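Local coordinates for protein fimbrial structural subunit (Actinomyces naeslundii, PDB 3QDH) that builds the shaft of type 2 fimbriae and, as an adhesin, mediates Actinomyces interactions with streptococci and host cells during oral biofilm development, at residues G21-A32 and G100-V111; Y192-K200 and D238-V249. All blocks are in the same frame, centred on the assembly; numbering follows the deposited sequence.

Contact 1 of 2, residues G21-A32 and G100-V111; sequences GSLIKFPVSSTA and GKKVSAVFQGKV
Phe26 and Phe107 sit opposite each other across two long strands as an antiparallel hydrogen-bonded pair, both side chains on the same face of the sheet. Phe26 N gives a nearly straight bond to Phe107 O (2.7 Å, 168°), whereas Phe107 N reaches Phe26 O from above the carbonyl plane. The same pattern runs from Gly21 to Ala32, weakening only where Gly109 N meets Ile24 O at 3.3 Å. On that face, Val28 CG2 approaches Phe107 CD2 obliquely at 3.5 Å; with CG1 anti to the backbone N (chi1 167°), CG2 is left beside that nitrogen and directed at the ring. Ile24 CG1 packs on Val111 CG2 at 3.5 Å. These four side chains fill the buried face with carbon, and buried Ser30 is satisfied by its OG bond to Ser5 O. On the other face, the extended Lys25 chain lies alongside Gln108, whose OE1 bonds to Thr60. Gly21, at a positive phi of 97° that favours glycine, begins the pairing with its N bonded to Val111 O. Val83 and Val85 of strand 82-87 pack against Phe107, and Trp158 of strand 154-165 touches Ile24 and Val111. Strand 23-31 also bonds to residues 7-11, and strand 102-111 to strand 57-64.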
# COMPACT_ATOMS: atom_id res chain seq x y z
N GLY A 21 4.26 -8.80 -0.91
CA GLY A 21 4.42 -9.13 0.51
C GLY A 21 4.65 -7.91 1.38
O GLY A 21 4.70 -8.01 2.60
N SER A 22 4.82 -6.75 0.73
CA SER A 22 4.90 -5.47 1.43
C SER A 22 3.49 -4.95 1.75
O SER A 22 2.51 -5.35 1.11
CB SER A 22 5.62 -4.43 0.57
OG SER A 22 6.96 -4.80 0.31
N LEU A 23 3.40 -4.07 2.73
CA LEU A 23 2.14 -3.38 3.00
C LEU A 23 1.93 -2.22 2.03
O LEU A 23 2.89 -1.58 1.59
CB LEU A 23 2.12 -2.84 4.44
CG LEU A 23 2.16 -3.85 5.58
CD1 LEU A 23 2.43 -3.15 6.90
CD2 LEU A 23 0.87 -4.65 5.66
N ILE A 24 0.68 -1.96 1.67
CA ILE A 24 0.31 -0.65 1.15
C ILE A 24 -0.45 0.04 2.28
O ILE A 24 -1.35 -0.57 2.87
CB ILE A 24 -0.59 -0.71 -0.12
CG1 ILE A 24 0.14 -1.37 -1.30
CG2 ILE A 24 -1.01 0.70 -0.54
CD1 ILE A 24 -0.73 -1.55 -2.55
N LYS A 25 -0.06 1.27 2.58
CA LYS A 25 -0.69 2.06 3.63
C LYS A 25 -1.41 3.27 3.06
O LYS A 25 -0.84 4.05 2.28
CB LYS A 25 0.36 2.50 4.67
CG LYS A 25 0.79 1.36 5.57
CD LYS A 25 1.72 1.81 6.68
CE LYS A 25 2.20 0.60 7.47
NZ LYS A 25 2.85 1.03 8.74
N PHE A 26 -2.68 3.41 3.45
CA PHE A 26 -3.55 4.46 2.96
C PHE A 26 -3.97 5.39 4.09
O PHE A 26 -4.86 5.03 4.87
CB PHE A 26 -4.85 3.88 2.39
CG PHE A 26 -4.69 2.92 1.25
CD1 PHE A 26 -4.34 3.37 -0.03
CD2 PHE A 26 -4.98 1.57 1.42
CE1 PHE A 26 -4.23 2.48 -1.10
CE2 PHE A 26 -4.88 0.67 0.35
CZ PHE A 26 -4.50 1.13 -0.91
N PRO A 27 -3.38 6.60 4.17
CA PRO A 27 -3.89 7.62 5.09
C PRO A 27 -5.29 8.10 4.69
O PRO A 27 -5.53 8.43 3.52
CB PRO A 27 -2.84 8.75 4.97
CG PRO A 27 -1.63 8.10 4.39
CD PRO A 27 -2.16 7.04 3.47
N VAL A 28 -6.21 8.07 5.65
CA VAL A 28 -7.60 8.46 5.43
C VAL A 28 -7.94 9.52 6.47
O VAL A 28 -7.60 9.34 7.65
CB VAL A 28 -8.58 7.24 5.54
CG1 VAL A 28 -10.03 7.71 5.63
CG2 VAL A 28 -8.41 6.28 4.35
N SER A 29 -8.56 10.62 6.06
CA SER A 29 -8.94 11.66 7.02
C SER A 29 -10.26 12.37 6.70
O SER A 29 -10.66 12.49 5.54
CB SER A 29 -7.80 12.68 7.23
OG SER A 29 -7.63 13.51 6.11
N SER A 30 -10.92 12.83 7.75
CA SER A 30 -12.15 13.59 7.64
C SER A 30 -12.11 14.76 8.62
O SER A 30 -11.82 14.58 9.81
CB SER A 30 -13.36 12.68 7.93
OG SER A 30 -14.57 13.39 7.75
N THR A 31 -12.38 15.97 8.13
CA THR A 31 -12.38 17.15 8.99
C THR A 31 -13.65 17.12 9.85
O THR A 31 -14.75 17.01 9.32
CB THR A 31 -12.32 18.45 8.18
OG1 THR A 31 -11.07 18.50 7.47
CG2 THR A 31 -12.42 19.67 9.10
N ALA A 32 -13.48 17.21 11.17
CA ALA A 32 -14.62 17.20 12.08
C ALA A 32 -15.48 18.46 11.91
O ALA A 32 -14.95 19.58 11.92
CB ALA A 32 -14.15 17.04 13.54
N GLY A 100 -13.23 21.34 13.23
CA GLY A 100 -12.21 21.71 12.25
C GLY A 100 -10.93 20.89 12.27
O GLY A 100 -10.02 21.12 11.46
N LYS A 101 -10.83 19.93 13.20
CA LYS A 101 -9.63 19.11 13.30
C LYS A 101 -9.80 17.80 12.54
O LYS A 101 -10.91 17.25 12.46
CB LYS A 101 -9.27 18.82 14.76
CG LYS A 101 -9.13 20.08 15.66
CD LYS A 101 -7.91 20.93 15.30
CE LYS A 101 -7.73 22.06 16.32
NZ LYS A 101 -7.16 23.29 15.70
N LYS A 102 -8.69 17.29 12.00
CA LYS A 102 -8.74 16.04 11.24
C LYS A 102 -8.79 14.77 12.07
O LYS A 102 -7.93 14.54 12.94
CB LYS A 102 -7.62 15.98 10.21
CG LYS A 102 -7.88 16.85 8.98
CD LYS A 102 -6.68 16.85 8.03
CE LYS A 102 -6.76 18.03 7.06
NZ LYS A 102 -5.42 18.37 6.50
N VAL A 103 -9.81 13.96 11.80
CA VAL A 103 -9.93 12.61 12.33
C VAL A 103 -9.37 11.67 11.27
O VAL A 103 -9.83 11.70 10.12
CB VAL A 103 -11.41 12.23 12.56
CG1 VAL A 103 -11.49 10.89 13.26
CG2 VAL A 103 -12.17 13.34 13.35
N SER A 104 -8.40 10.84 11.64
CA SER A 104 -7.69 10.03 10.65
C SER A 104 -7.30 8.63 11.11
O SER A 104 -7.28 8.33 12.31
CB SER A 104 -6.46 10.78 10.12
OG SER A 104 -5.52 11.01 11.15
N ALA A 105 -7.00 7.77 10.14
CA ALA A 105 -6.38 6.49 10.39
C ALA A 105 -5.64 6.06 9.13
O ALA A 105 -5.86 6.62 8.06
CB ALA A 105 -7.43 5.45 10.78
N VAL A 106 -4.76 5.08 9.28
CA VAL A 106 -4.04 4.54 8.13
C VAL A 106 -4.55 3.12 7.90
O VAL A 106 -4.29 2.23 8.71
CB VAL A 106 -2.51 4.54 8.37
CG1 VAL A 106 -1.77 3.88 7.20
CG2 VAL A 106 -1.99 5.96 8.59
N PHE A 107 -5.30 2.92 6.82
CA PHE A 107 -5.76 1.58 6.46
C PHE A 107 -4.65 0.88 5.69
O PHE A 107 -3.87 1.53 4.99
CB PHE A 107 -7.05 1.65 5.65
CG PHE A 107 -8.22 2.18 6.44
CD1 PHE A 107 -9.10 1.31 7.06
CD2 PHE A 107 -8.40 3.56 6.61
CE1 PHE A 107 -10.17 1.80 7.82
CE2 PHE A 107 -9.46 4.05 7.36
CZ PHE A 107 -10.35 3.17 7.96
N GLN A 108 -4.57 -0.44 5.82
CA GLN A 108 -3.45 -1.17 5.25
C GLN A 108 -3.73 -2.63 4.99
O GLN A 108 -4.62 -3.23 5.59
CB GLN A 108 -2.22 -1.02 6.16
CG GLN A 108 -2.46 -1.49 7.58
CD GLN A 108 -1.36 -1.04 8.52
OE1 GLN A 108 -1.14 0.16 8.73
NE2 GLN A 108 -0.67 -2.01 9.10
N GLY A 109 -2.94 -3.21 4.10
CA GLY A 109 -3.03 -4.63 3.80
C GLY A 109 -1.75 -5.07 3.11
O GLY A 109 -0.98 -4.24 2.62
N LYS A 110 -1.52 -6.38 3.10
CA LYS A 110 -0.32 -6.95 2.48
C LYS A 110 -0.59 -7.30 1.02
O LYS A 110 -1.58 -7.96 0.72
CB LYS A 110 0.11 -8.20 3.25
CG LYS A 110 1.49 -8.72 2.88
CD LYS A 110 1.96 -9.84 3.80
CE LYS A 110 1.66 -11.21 3.21
NZ LYS A 110 2.32 -12.29 4.01
N VAL A 111 0.29 -6.87 0.12
CA VAL A 111 0.10 -7.12 -1.32
C VAL A 111 0.40 -8.58 -1.61
O VAL A 111 1.50 -9.06 -1.32
CB VAL A 111 1.03 -6.23 -2.20
CG1 VAL A 111 0.80 -6.50 -3.69
CG2 VAL A 111 0.79 -4.77 -1.91

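Contact 2 of 2, residues Y192-K200 and D238-V249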
# COMPACT_ATOMS: atom_id res chain seq x y z
N TYR A 192 12.11 5.93 -13.97
CA TYR A 192 11.07 6.13 -14.99
C TYR A 192 11.57 6.42 -16.41
O TYR A 192 10.85 6.99 -17.24
CB TYR A 192 10.05 7.18 -14.51
CG TYR A 192 9.27 6.71 -13.31
CD1 TYR A 192 8.14 5.90 -13.46
CD2 TYR A 192 9.67 7.05 -12.02
CE1 TYR A 192 7.43 5.45 -12.35
CE2 TYR A 192 8.97 6.61 -10.90
CZ TYR A 192 7.85 5.81 -11.08
OH TYR A 192 7.15 5.38 -9.98
N ALA A 193 12.80 5.99 -16.69
CA ALA A 193 13.44 6.13 -18.00
C ALA A 193 12.62 5.55 -19.13
O ALA A 193 11.88 4.57 -18.95
CB ALA A 193 14.80 5.48 -17.98
N GLY A 194 12.74 6.14 -20.32
CA GLY A 194 12.16 5.58 -21.54
C GLY A 194 12.87 4.28 -21.90
O GLY A 194 12.25 3.35 -22.41
N THR A 195 14.17 4.25 -21.62
CA THR A 195 14.99 3.05 -21.77
C THR A 195 15.72 2.80 -20.46
O THR A 195 16.56 3.61 -20.04
CB THR A 195 16.01 3.20 -22.93
OG1 THR A 195 15.30 3.44 -24.16
CG2 THR A 195 16.88 1.94 -23.08
N CYS A 196 15.41 1.68 -19.81
CA CYS A 196 15.95 1.35 -18.48
C CYS A 196 17.46 1.09 -18.49
O CYS A 196 18.00 0.56 -19.46
CB CYS A 196 15.19 0.17 -17.87
SG CYS A 196 13.41 0.46 -17.62
N THR A 197 18.11 1.46 -17.39
CA THR A 197 19.57 1.48 -17.27
C THR A 197 20.07 0.54 -16.16
O THR A 197 19.31 0.15 -15.27
CB THR A 197 20.06 2.94 -17.01
OG1 THR A 197 19.65 3.78 -18.10
CG2 THR A 197 21.57 3.02 -16.87
N LYS A 198 21.35 0.17 -16.22
CA LYS A 198 21.99 -0.68 -15.20
C LYS A 198 22.21 0.00 -13.84
O LYS A 198 22.52 -0.67 -12.86
CB LYS A 198 23.33 -1.22 -15.72
CG LYS A 198 23.22 -2.33 -16.76
CD LYS A 198 24.61 -2.81 -17.19
CE LYS A 198 24.54 -4.06 -18.06
NZ LYS A 198 23.81 -3.88 -19.34
N ASP A 199 22.05 1.33 -13.80
CA ASP A 199 22.30 2.12 -12.59
C ASP A 199 21.32 1.83 -11.45
O ASP A 199 20.11 1.97 -11.62
CB ASP A 199 22.32 3.61 -12.92
CG ASP A 199 23.62 4.06 -13.54
OD1 ASP A 199 23.65 4.26 -14.77
OD2 ASP A 199 24.62 4.19 -12.80
N LYS A 200 21.86 1.44 -10.30
CA LYS A 200 21.05 1.01 -9.16
C LYS A 200 21.41 1.76 -7.87
O LYS A 200 22.45 2.42 -7.78
CB LYS A 200 21.19 -0.50 -8.95
CG LYS A 200 22.51 -0.96 -8.33
CD LYS A 200 22.64 -2.48 -8.31
CE LYS A 200 23.76 -2.95 -7.39
NZ LYS A 200 25.12 -2.57 -7.88
N ASP A 238 9.32 9.60 -4.93
CA ASP A 238 9.80 8.37 -5.58
C ASP A 238 8.69 7.84 -6.51
O ASP A 238 8.43 6.64 -6.58
CB ASP A 238 10.20 7.32 -4.52
CG ASP A 238 10.66 6.00 -5.12
OD1 ASP A 238 11.42 6.02 -6.11
OD2 ASP A 238 10.27 4.93 -4.58
N ASN A 239 8.04 8.76 -7.22
CA ASN A 239 6.84 8.45 -7.98
C ASN A 239 6.76 9.25 -9.27
O ASN A 239 7.41 10.29 -9.40
CB ASN A 239 5.59 8.73 -7.12
CG ASN A 239 4.29 8.26 -7.79
OD1 ASN A 239 4.22 7.15 -8.31
ND2 ASN A 239 3.26 9.11 -7.76
N GLN A 240 6.00 8.73 -10.22
CA GLN A 240 5.58 9.49 -11.39
C GLN A 240 4.10 9.16 -11.62
O GLN A 240 3.76 8.07 -12.08
CB GLN A 240 6.44 9.15 -12.62
CG GLN A 240 6.58 10.31 -13.59
CD GLN A 240 7.63 10.06 -14.66
OE1 GLN A 240 8.79 10.43 -14.51
NE2 GLN A 240 7.22 9.44 -15.76
N LYS A 241 3.25 10.12 -11.27
CA LYS A 241 1.80 9.94 -11.16
C LYS A 241 1.12 9.16 -12.29
O LYS A 241 0.32 8.26 -12.04
CB LYS A 241 1.12 11.31 -11.00
CG LYS A 241 -0.33 11.29 -10.54
CD LYS A 241 -1.00 12.63 -10.87
CE LYS A 241 -2.29 12.86 -10.09
NZ LYS A 241 -3.32 11.82 -10.37
N ASP A 242 1.44 9.50 -13.54
CA ASP A 242 0.75 8.92 -14.69
C ASP A 242 1.56 7.82 -15.39
O ASP A 242 1.34 7.54 -16.58
CB ASP A 242 0.35 10.02 -15.69
CG ASP A 242 -0.73 10.95 -15.14
OD1 ASP A 242 -1.79 10.45 -14.68
OD2 ASP A 242 -0.53 12.18 -15.19
N ALA A 243 2.47 7.18 -14.66
CA ALA A 243 3.34 6.16 -15.26
C ALA A 243 2.75 4.75 -15.19
O ALA A 243 2.15 4.35 -14.18
CB ALA A 243 4.72 6.21 -14.65
N THR A 244 2.91 4.01 -16.29
CA THR A 244 2.38 2.66 -16.42
C THR A 244 3.50 1.62 -16.50
O THR A 244 3.25 0.44 -16.74
CB THR A 244 1.51 2.52 -17.69
OG1 THR A 244 2.22 3.04 -18.82
CG2 THR A 244 0.18 3.25 -17.53
N ALA A 245 4.74 2.08 -16.30
CA ALA A 245 5.92 1.22 -16.31
C ALA A 245 7.00 1.83 -15.41
O ALA A 245 7.09 3.05 -15.29
CB ALA A 245 6.45 1.04 -17.73
N ARG A 246 7.80 0.97 -14.77
CA ARG A 246 8.90 1.41 -13.91
C ARG A 246 10.13 0.52 -14.07
O ARG A 246 9.99 -0.70 -14.26
CB ARG A 246 8.45 1.44 -12.44
CG ARG A 246 9.42 2.17 -11.50
CD ARG A 246 9.08 1.98 -10.03
NE ARG A 246 10.20 2.33 -9.16
CZ ARG A 246 10.24 3.38 -8.34
NH1 ARG A 246 9.21 4.21 -8.25
NH2 ARG A 246 11.32 3.58 -7.60
N CYS A 247 11.31 1.13 -14.00
CA CYS A 247 12.59 0.41 -14.13
C CYS A 247 13.10 -0.14 -12.81
O CYS A 247 13.03 0.52 -11.76
CB CYS A 247 13.67 1.32 -14.71
SG CYS A 247 13.35 2.03 -16.33
N TYR A 248 13.63 -1.36 -12.88
CA TYR A 248 14.37 -1.97 -11.79
C TYR A 248 15.69 -2.53 -12.32
O TYR A 248 15.91 -2.57 -13.53
CB TYR A 248 13.55 -3.09 -11.15
CG TYR A 248 12.41 -2.63 -10.27
CD1 TYR A 248 12.58 -2.52 -8.89
CD2 TYR A 248 11.16 -2.31 -10.81
CE1 TYR A 248 11.53 -2.11 -8.07
CE2 TYR A 248 10.11 -1.90 -9.99
CZ TYR A 248 10.31 -1.79 -8.62
OH TYR A 248 9.29 -1.39 -7.80
N VAL A 249 16.56 -2.95 -11.41
CA VAL A 249 17.87 -3.51 -11.76
C VAL A 249 18.03 -4.92 -11.18
O VAL A 249 18.00 -5.11 -9.96
CB VAL A 249 19.03 -2.59 -11.31
CG1 VAL A 249 20.39 -3.24 -11.58
CG2 VAL A 249 18.95 -1.24 -12.02
O HOH W 1 16.66 -0.16 -14.70
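Tyr192 lays its ring between Gln240 and Arg246, with aliphatic carbons on both faces. Gln240 CB sits almost squarely over the centre of one face, 3.6 Å from the centroid, in a CH-pi contact; on the opposite face Arg246 CG lies nearer the rim, at 4.2 Å from the centroid. Ala243 CB adds a third apolar touch, 3.6 Å from Tyr192 CE1, and its small methyl fits close beside the ring, held there by the type I turn from Gln240 to Ala243. At the phenol end, Arg246 NH1 bonds to Tyr192 OH at 2.9 Å with a bent angle of 133°, and the hydroxyl also bonds to Ile228 O. Arg246 suits this place because its long, extended chain first covers the ring and then delivers a charge beyond it: NH1 also bonds to Asp238 O, while NH2 forms a salt bridge with Asp238 OD1 (2.9 Å), nearly in the guanidinium plane. The two-nitrogen grip on Asp238 fixes the rotation of the group that meets the tyrosine. Tyr18 in turn bonds to the other carboxylate oxygen of Asp238.

Cys196 and Cys247 tie the loop covalently to strand 245-254 through SG atoms 2.0 Å apart, with a chi3 of -79°. Beyond the disulfide, Val249 lies under the carbonyls of Thr197, Lys198 and Asp199, its CG2 3.4 Å from Asp199 O, and Lys200 CB touches its CB, the two side chains crossing at about a right angle. A water donates to both Thr197 O and Tyr248 O. Together these links pin an irregular loop, which joins strands 182-188 and 200-201, over the strand 245-254 of a SpaA-like prealbumin fold, the CnaB-type immunoglobulin-like module of Gram-positive pilins.

Overall arrangement
Contact 1 closes before contact 2 opens along the chain, and the two fall in different modules: residues 21-32 and 100-111 belong to the Sgo0707 N2 region, residues 192-200 and 238-249 to the SpaA-like region. Their centres lie about 27 Å apart and their nearest atoms about 9 Å, without touching. They share no sheet, yet strand 154-165 runs between the two regions: it packs against contact 1, pairs with strand 118-131 on one side, and pairs with strand 220-230, which borders contact 2. Tyr18, from the N-terminal region, adds a tie to the second module. This is consistent with two autonomous modules joined end to end in a fimbrial shaft.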